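Local coordinates for protein erythrocyte binding antigen 140 (Plasmodium falciparum, PDB 4GF2) that probably binds a receptor on the surface of the host erythrocyte through two tandem Duffy-binding-like domains during invasion by the parasite, at residues Thr339-Pro343 with Arg344-Leu348; Trp482-Glu485 with Trp486-Phe490; Trp142-Lys145 with Asn146-Asn149. The protein carries 3 engineered substitutions. All coordinates share one frame; numbering follows the deposited sequence.

Interactions 1 and 2 belong to the same Duffy binding domain and touch each other: their centres are about 11 Å apart, and Arg344 NE is salt-bridged to Glu485 OE2 at 2.9 Å. Interaction 3 lies in the other Duffy binding domain, its centre about 84 Å from that of interaction 1 and about 92 Å from that of interaction 2. Each is a local contact, partly buried. Interaction 1 starts a short helix at a Pro-Pro step, with buried arginines facing acidic groups. Interaction 2 is regular helix, its tryptophans buried and its Lys-Asp pair near the outside. Interaction 3 joins buried tryptophans to a more exposed helix flank, where water replaces backbone bonds.

Interaction 1: Thr339-Pro343 with Arg344-Leu348; sequences TCEPP and RRQTL
Glu341 and Gln346 meet across the start of a short helix, where Glu341 CD rests 3.3 Å from Gln346 CG. The glutamate chain is extended, with CG anti to the backbone N (chi1 -173°), and crosses Arg345 at a slant, its OE2 3.5 Å from Arg345 CG. OE2 lies over one face of the Arg345 guanidinium, so charge alone can act between them; Arg345 NH2 is salt-bridged to Asp410 and Asp414 instead. Beneath, Pro342 CD packs against Arg345 CB at 3.8 Å. This is the close, buried side of the turn. Pro342 is the N-cap, and its O receives Gln346 N at 3.0 Å and, weakly, Arg345 N; Pro343, which has no N-H to offer, fills the first helical position. On the other, partly exposed flank Gln346 NE2 reaches back to Glu341 O (3.1 Å), approaching from above the carbonyl plane, and has a second acceptor in Ser325 O. Looser is the end of the turn, where the bond from Thr347 N to Pro343 O is weak. The Cys340-Cys328 disulfide closes part of the loop that leads into the helix, while Arg344 is salt-bridged to Asp401 of helix 388-407 and Pro342 lies against Trp482 of helix 478-508.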
loop_
_atom_site.group_PDB
_atom_site.type_symbol
_atom_site.label_atom_id
_atom_site.label_comp_id
_atom_site.label_asym_id
_atom_site.label_seq_id
_atom_site.Cartn_x
_atom_site.Cartn_y
_atom_site.Cartn_z
ATOM N N THR A 339 -34.347 2.799 -15.205
ATOM C CA THR A 339 -32.967 3.255 -15.294
ATOM C C THR A 339 -32.355 2.930 -16.656
ATOM O O THR A 339 -32.580 1.857 -17.211
ATOM C CB THR A 339 -32.102 2.595 -14.197
ATOM O OG1 THR A 339 -32.565 3.006 -12.903
ATOM C CG2 THR A 339 -30.637 2.984 -14.356
ATOM N N CYS A 340 -31.580 3.866 -17.192
ATOM C CA CYS A 340 -30.858 3.636 -18.437
ATOM C C CYS A 340 -29.363 3.852 -18.220
ATOM O O CYS A 340 -28.917 4.956 -17.907
ATOM C CB CYS A 340 -31.387 4.553 -19.542
ATOM S SG CYS A 340 -33.035 4.098 -20.136
ATOM N N GLU A 341 -28.594 2.783 -18.381
ATOM C CA GLU A 341 -27.155 2.835 -18.174
ATOM C C GLU A 341 -26.494 3.613 -19.305
ATOM O O GLU A 341 -26.754 3.348 -20.474
ATOM C CB GLU A 341 -26.594 1.415 -18.107
ATOM C CG GLU A 341 -25.131 1.323 -17.718
ATOM C CD GLU A 341 -24.640 -0.112 -17.669
ATOM O OE1 GLU A 341 -25.401 -1.016 -18.079
ATOM O OE2 GLU A 341 -23.495 -0.337 -17.222
ATOM N N PRO A 342 -25.648 4.594 -18.963
ATOM C CA PRO A 342 -24.932 5.324 -20.013
ATOM C C PRO A 342 -23.872 4.449 -20.670
ATOM O O PRO A 342 -23.257 3.628 -19.988
ATOM C CB PRO A 342 -24.262 6.477 -19.252
ATOM C CG PRO A 342 -24.957 6.545 -17.935
ATOM C CD PRO A 342 -25.389 5.155 -17.629
ATOM N N PRO A 343 -23.668 4.610 -21.983
ATOM C CA PRO A 343 -22.594 3.885 -22.672
ATOM C C PRO A 343 -21.253 4.045 -21.963
ATOM O O PRO A 343 -20.470 3.100 -21.880
ATOM C CB PRO A 343 -22.559 4.551 -24.045
ATOM C CG PRO A 343 -23.971 4.994 -24.272
ATOM C CD PRO A 343 -24.507 5.380 -22.920
ATOM N N ARG A 344 -21.001 5.247 -21.459
ATOM C CA ARG A 344 -19.783 5.540 -20.721
ATOM C C ARG A 344 -19.643 4.616 -19.509
ATOM O O ARG A 344 -18.550 4.155 -19.197
ATOM C CB ARG A 344 -19.796 7.008 -20.280
ATOM C CG ARG A 344 -18.585 7.451 -19.474
ATOM C CD ARG A 344 -18.863 8.768 -18.760
ATOM N NE ARG A 344 -20.133 8.723 -18.041
ATOM C CZ ARG A 344 -20.338 8.045 -16.916
ATOM N NH1 ARG A 344 -19.354 7.347 -16.355
ATOM N NH2 ARG A 344 -21.535 8.062 -16.349
ATOM N N ARG A 345 -20.754 4.338 -18.834
ATOM C CA ARG A 345 -20.740 3.463 -17.663
ATOM C C ARG A 345 -20.543 2.005 -18.065
ATOM O O ARG A 345 -19.906 1.232 -17.347
ATOM C CB ARG A 345 -22.036 3.622 -16.867
ATOM C CG ARG A 345 -22.228 2.594 -15.752
ATOM C CD ARG A 345 -21.155 2.701 -14.682
ATOM N NE ARG A 345 -21.316 1.677 -13.649
ATOM C CZ ARG A 345 -20.812 0.449 -13.714
ATOM N NH1 ARG A 345 -20.103 0.062 -14.766
ATOM N NH2 ARG A 345 -21.016 -0.402 -12.723
ATOM N N GLN A 346 -21.095 1.638 -19.216
ATOM C CA GLN A 346 -20.988 0.280 -19.733
ATOM C C GLN A 346 -19.555 -0.062 -20.115
ATOM O O GLN A 346 -19.182 -1.231 -20.153
ATOM C CB GLN A 346 -21.881 0.113 -20.966
ATOM C CG GLN A 346 -23.359 0.331 -20.707
ATOM C CD GLN A 346 -24.184 0.293 -21.979
ATOM O OE1 GLN A 346 -23.924 -0.505 -22.879
ATOM N NE2 GLN A 346 -25.185 1.159 -22.059
ATOM N N THR A 347 -18.762 0.962 -20.412
ATOM C CA THR A 347 -17.395 0.762 -20.884
ATOM C C THR A 347 -16.360 1.334 -19.914
ATOM O O THR A 347 -15.200 1.515 -20.274
ATOM C CB THR A 347 -17.192 1.406 -22.264
ATOM O OG1 THR A 347 -17.283 2.831 -22.151
ATOM C CG2 THR A 347 -18.244 0.907 -23.248
ATOM N N LEU A 348 -16.787 1.610 -18.686
ATOM C CA LEU A 348 -15.904 2.148 -17.651
ATOM C C LEU A 348 -14.738 1.205 -17.345
ATOM O O LEU A 348 -14.924 0.001 -17.181
ATOM C CB LEU A 348 -16.712 2.396 -16.375
ATOM C CG LEU A 348 -15.968 2.896 -15.137
ATOM C CD1 LEU A 348 -15.478 4.314 -15.333
ATOM C CD2 LEU A 348 -16.867 2.801 -13.919
#

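Interaction 2: Trp482-Glu485 with Trp486-Phe490; sequences WFKE and WGDDF
Phe483 O sits at the edge of the Trp486 indole, near the ring plane, and comes within 3.3 Å of Trp486 CB. On one face of the same indole lies Phe490 CB, 3.9 Å above the ring plane and displaced toward the rim. Trp326 from a loop adds an edge-to-face contact, and the indole NE1 is hydrogen-bonded to Glu535 of helix 518-548. Trp486 reaches that helix because its CG stands anti to the backbone N (chi1 176°), whereas the Trp482 indole, one turn earlier, is directed to other neighbours: its NE1 bonds to Asp401. The backbone between these two tryptophans is plain alpha-helix. Trp486 N is held by Trp482 O at 2.7 Å, and the next three donors follow in the same i to i+4 pattern, with Asp488 N to Lys484 O the straightest at 171°. The run is thus a regular piece of helix 478-508 in the helical Duffy binding domain, in contact with helix 518-548 through Trp486, helix 343-346 through Trp482 and helix 563-570 through Phe483 and Lys484. Gly487, without a side chain, is buried in the middle of it. Toward the partly exposed side, Lys484 and Asp488, a turn apart, form a salt bridge whose hydrogen bond, NZ to OD2 at 3.3 Å, is weak. An off-rotamer first torsion (chi1 136°) and a bend at the last one together bring NZ to the carboxylate. OD1, the other oxygen of Asp488, takes the backbone N of Glu573, which fixes the carboxylate from outside the helix, and Lys484 O has a second donor in Ser571 OG.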
loop_
_atom_site.group_PDB
_atom_site.type_symbol
_atom_site.label_atom_id
_atom_site.label_comp_id
_atom_site.label_asym_id
_atom_site.label_seq_id
_atom_site.Cartn_x
_atom_site.Cartn_y
_atom_site.Cartn_z
ATOM N N TRP A 482 -27.201 10.482 -14.417
ATOM C CA TRP A 482 -27.298 9.787 -15.694
ATOM C C TRP A 482 -28.388 10.390 -16.560
ATOM O O TRP A 482 -28.201 10.580 -17.758
ATOM C CB TRP A 482 -27.569 8.298 -15.474
ATOM C CG TRP A 482 -26.399 7.576 -14.914
ATOM C CD1 TRP A 482 -25.161 8.096 -14.654
ATOM C CD2 TRP A 482 -26.340 6.194 -14.544
ATOM N NE1 TRP A 482 -24.339 7.122 -14.144
ATOM C CE2 TRP A 482 -25.039 5.948 -14.067
ATOM C CE3 TRP A 482 -27.262 5.145 -14.570
ATOM C CZ2 TRP A 482 -24.640 4.695 -13.616
ATOM C CZ3 TRP A 482 -26.863 3.903 -14.123
ATOM C CH2 TRP A 482 -25.563 3.687 -13.654
ATOM N N PHE A 483 -29.527 10.682 -15.943
ATOM C CA PHE A 483 -30.661 11.265 -16.648
ATOM C C PHE A 483 -30.222 12.517 -17.405
ATOM O O PHE A 483 -30.517 12.675 -18.591
ATOM C CB PHE A 483 -31.771 11.618 -15.654
ATOM C CG PHE A 483 -33.079 11.999 -16.300
ATOM C CD1 PHE A 483 -33.314 11.753 -17.644
ATOM C CD2 PHE A 483 -34.072 12.610 -15.557
ATOM C CE1 PHE A 483 -34.517 12.106 -18.227
ATOM C CE2 PHE A 483 -35.276 12.965 -16.136
ATOM C CZ PHE A 483 -35.498 12.713 -17.473
ATOM N N LYS A 484 -29.513 13.404 -16.715
ATOM C CA LYS A 484 -28.992 14.617 -17.333
ATOM C C LYS A 484 -27.979 14.283 -18.426
ATOM O O LYS A 484 -27.973 14.907 -19.486
ATOM C CB LYS A 484 -28.350 15.527 -16.283
ATOM C CG LYS A 484 -27.020 16.115 -16.720
ATOM C CD LYS A 484 -26.530 17.188 -15.761
ATOM C CE LYS A 484 -25.012 17.279 -15.765
ATOM N NZ LYS A 484 -24.451 17.420 -17.137
ATOM N N GLU A 485 -27.118 13.302 -18.162
ATOM C CA GLU A 485 -26.133 12.868 -19.146
ATOM C C GLU A 485 -26.846 12.407 -20.412
ATOM O O GLU A 485 -26.386 12.657 -21.527
ATOM C CB GLU A 485 -25.268 11.733 -18.582
ATOM C CG GLU A 485 -24.088 11.335 -19.469
ATOM C CD GLU A 485 -23.276 10.178 -18.896
ATOM O OE1 GLU A 485 -23.542 9.764 -17.747
ATOM O OE2 GLU A 485 -22.365 9.683 -19.598
ATOM N N TRP A 486 -27.976 11.731 -20.230
ATOM C CA TRP A 486 -28.770 11.253 -21.352
ATOM C C TRP A 486 -29.334 12.433 -22.136
ATOM O O TRP A 486 -29.314 12.438 -23.367
ATOM C CB TRP A 486 -29.904 10.357 -20.854
ATOM C CG TRP A 486 -30.826 9.901 -21.937
ATOM C CD1 TRP A 486 -30.787 8.710 -22.596
ATOM C CD2 TRP A 486 -31.930 10.630 -22.486
ATOM N NE1 TRP A 486 -31.799 8.650 -23.523
ATOM C CE2 TRP A 486 -32.514 9.818 -23.476
ATOM C CE3 TRP A 486 -32.480 11.891 -22.240
ATOM C CZ2 TRP A 486 -33.616 10.226 -24.220
ATOM C CZ3 TRP A 486 -33.576 12.294 -22.979
ATOM C CH2 TRP A 486 -34.132 11.464 -23.956
ATOM N N GLY A 487 -29.834 13.431 -21.414
ATOM C CA GLY A 487 -30.365 14.631 -22.032
ATOM C C GLY A 487 -29.353 15.286 -22.955
ATOM O O GLY A 487 -29.619 15.474 -24.145
ATOM N N ASP A 488 -28.191 15.631 -22.409
ATOM C CA ASP A 488 -27.139 16.263 -23.196
ATOM C C ASP A 488 -26.774 15.413 -24.407
ATOM O O ASP A 488 -26.525 15.937 -25.491
ATOM C CB ASP A 488 -25.892 16.501 -22.343
ATOM C CG ASP A 488 -26.077 17.617 -21.339
ATOM O OD1 ASP A 488 -26.935 18.493 -21.576
ATOM O OD2 ASP A 488 -25.359 17.624 -20.318
ATOM N N ASP A 489 -26.739 14.098 -24.213
ATOM C CA ASP A 489 -26.395 13.179 -25.287
ATOM C C ASP A 489 -27.474 13.201 -26.360
ATOM O O ASP A 489 -27.174 13.199 -27.551
ATOM C CB ASP A 489 -26.224 11.761 -24.741
ATOM C CG ASP A 489 -25.896 10.754 -25.824
ATOM O OD1 ASP A 489 -24.778 10.818 -26.373
ATOM O OD2 ASP A 489 -26.748 9.892 -26.124
ATOM N N PHE A 490 -28.729 13.230 -25.930
ATOM C CA PHE A 490 -29.857 13.228 -26.854
ATOM C C PHE A 490 -29.894 14.509 -27.675
ATOM O O PHE A 490 -29.874 14.472 -28.905
ATOM C CB PHE A 490 -31.172 13.062 -26.090
ATOM C CG PHE A 490 -32.393 13.365 -26.914
ATOM C CD1 PHE A 490 -32.801 12.502 -27.916
ATOM C CD2 PHE A 490 -33.135 14.512 -26.682
ATOM C CE1 PHE A 490 -33.925 12.777 -28.675
ATOM C CE2 PHE A 490 -34.260 14.792 -27.437
ATOM C CZ PHE A 490 -34.655 13.924 -28.434
#

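Interaction 3: Trp142-Lys145 with Asn146-Asn149; sequences WWEK and NKAN
The Asn146 side chain turns back over Trp142 because its CG lies beside the backbone N and anti to the carbonyl carbon (chi1 -70°), while Trp142 CG, anti to its own N (chi1 -177°), carries the indole under the amide. The amide is stacked on the ring, the two planes 23° apart, and ND2 hangs 3.2 Å above the centre of the indole. One N-H of ND2 makes a nearly straight hydrogen bond of 2.8 Å to Trp142 O, which holds the amide flat over the ring, and Asn146 CB adds a CH-pi contact, 4.0 Å from the centroid of the six-membered ring. OD1 is taken by Lys60 of helix 56-78. Lys147 repeats the theme on the other tryptophan: its CB lies over one face of Trp143, 3.8 Å from the centroid of the five-membered ring. With CG between the backbone N and the carbonyl carbon, the extended chain is then led alongside Glu144 to a salt bridge, NZ to OE2 at 2.8 Å, on the syn side of the carboxylate; Glu172 is a second acidic partner of NZ. Trp143 O accepts both Lys147 N and Asn146 N, but beyond this point the backbone pattern opens. Water 1 receives Ala148 N and donates to Glu144 O (2.9 Å); water 2 likewise links Asn149 N to Lys145 O (2.7 Å). The tryptophans themselves face inward, Trp142 against Phe59 and Phe63 of helix 56-78 and Trp143 against Phe94 of helix 83-101. Such water-bridged turns are characteristic of a kinked alpha-helix, here helix 132-155 in the helical bundle of a Duffy binding domain.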
loop_
_atom_site.group_PDB
_atom_site.type_symbol
_atom_site.label_atom_id
_atom_site.label_comp_id
_atom_site.label_asym_id
_atom_site.label_seq_id
_atom_site.Cartn_x
_atom_site.Cartn_y
_atom_site.Cartn_z
ATOM N N TRP A 142 38.003 -8.774 39.240
ATOM C CA TRP A 142 37.855 -10.220 39.158
ATOM C C TRP A 142 37.866 -10.664 37.699
ATOM O O TRP A 142 38.553 -11.617 37.331
ATOM C CB TRP A 142 36.561 -10.667 39.839
ATOM C CG TRP A 142 36.393 -12.152 39.860
ATOM C CD1 TRP A 142 36.735 -13.000 40.870
ATOM C CD2 TRP A 142 35.844 -12.969 38.817
ATOM N NE1 TRP A 142 36.431 -14.294 40.526
ATOM C CE2 TRP A 142 35.885 -14.304 39.270
ATOM C CE3 TRP A 142 35.327 -12.704 37.547
ATOM C CZ2 TRP A 142 35.429 -15.367 38.494
ATOM C CZ3 TRP A 142 34.875 -13.760 36.780
ATOM C CH2 TRP A 142 34.928 -15.075 37.255
ATOM N N TRP A 143 37.107 -9.968 36.862
ATOM C CA TRP A 143 37.090 -10.287 35.447
ATOM C C TRP A 143 38.499 -10.180 34.875
ATOM O O TRP A 143 38.938 -11.046 34.117
ATOM C CB TRP A 143 36.133 -9.369 34.684
ATOM C CG TRP A 143 35.982 -9.776 33.260
ATOM C CD1 TRP A 143 36.609 -9.231 32.180
ATOM C CD2 TRP A 143 35.166 -10.838 32.759
ATOM N NE1 TRP A 143 36.226 -9.884 31.032
ATOM C CE2 TRP A 143 35.341 -10.877 31.363
ATOM C CE3 TRP A 143 34.301 -11.760 33.355
ATOM C CZ2 TRP A 143 34.685 -11.798 30.555
ATOM C CZ3 TRP A 143 33.648 -12.674 32.550
ATOM C CH2 TRP A 143 33.845 -12.686 31.165
ATOM N N GLU A 144 39.210 -9.122 35.251
ATOM C CA GLU A 144 40.565 -8.901 34.762
ATOM C C GLU A 144 41.421 -10.148 34.949
ATOM O O GLU A 144 42.141 -10.563 34.041
ATOM C CB GLU A 144 41.213 -7.721 35.492
ATOM C CG GLU A 144 41.469 -6.504 34.618
ATOM C CD GLU A 144 42.475 -6.773 33.513
ATOM O OE1 GLU A 144 43.653 -7.043 33.828
ATOM O OE2 GLU A 144 42.084 -6.712 32.328
ATOM N N LYS A 145 41.328 -10.750 36.128
ATOM C CA LYS A 145 42.198 -11.864 36.484
ATOM C C LYS A 145 41.735 -13.202 35.910
ATOM O O LYS A 145 42.534 -14.126 35.761
ATOM C CB LYS A 145 42.325 -11.954 38.006
ATOM C CG LYS A 145 43.183 -10.838 38.591
ATOM C CD LYS A 145 42.689 -10.372 39.948
ATOM C CE LYS A 145 43.498 -9.175 40.435
ATOM N NZ LYS A 145 43.009 -8.632 41.732
ATOM N N ASN A 146 40.455 -13.301 35.569
ATOM C CA ASN A 146 39.887 -14.576 35.150
ATOM C C ASN A 146 39.515 -14.649 33.674
ATOM O O ASN A 146 39.247 -15.732 33.157
ATOM C CB ASN A 146 38.661 -14.899 36.005
ATOM C CG ASN A 146 39.026 -15.237 37.433
ATOM O OD1 ASN A 146 39.372 -16.374 37.739
ATOM N ND2 ASN A 146 38.960 -14.246 38.315
ATOM N N LYS A 147 39.508 -13.506 32.996
ATOM C CA LYS A 147 39.006 -13.435 31.627
ATOM C C LYS A 147 39.769 -14.346 30.672
ATOM O O LYS A 147 39.162 -15.058 29.873
ATOM C CB LYS A 147 39.039 -11.996 31.108
ATOM C CG LYS A 147 40.426 -11.397 30.980
ATOM C CD LYS A 147 40.345 -9.951 30.529
ATOM C CE LYS A 147 41.713 -9.307 30.453
ATOM N NZ LYS A 147 41.643 -7.960 29.831
ATOM N N ALA A 148 41.095 -14.320 30.749
ATOM C CA ALA A 148 41.919 -15.113 29.845
ATOM C C ALA A 148 41.543 -16.586 29.937
ATOM O O ALA A 148 41.380 -17.261 28.920
ATOM C CB ALA A 148 43.384 -14.923 30.166
ATOM N N ASN A 149 41.399 -17.078 31.162
ATOM C CA ASN A 149 41.022 -18.466 31.385
ATOM C C ASN A 149 39.584 -18.748 30.954
ATOM O O ASN A 149 39.290 -19.814 30.410
ATOM C CB ASN A 149 41.226 -18.839 32.855
ATOM C CG ASN A 149 40.731 -20.233 33.176
ATOM O OD1 ASN A 149 39.995 -20.436 34.141
ATOM N ND2 ASN A 149 41.122 -21.204 32.358
HETATM O O HOH W 1 43.077 -13.031 32.867
HETATM O O HOH W 2 42.744 -15.701 33.576
#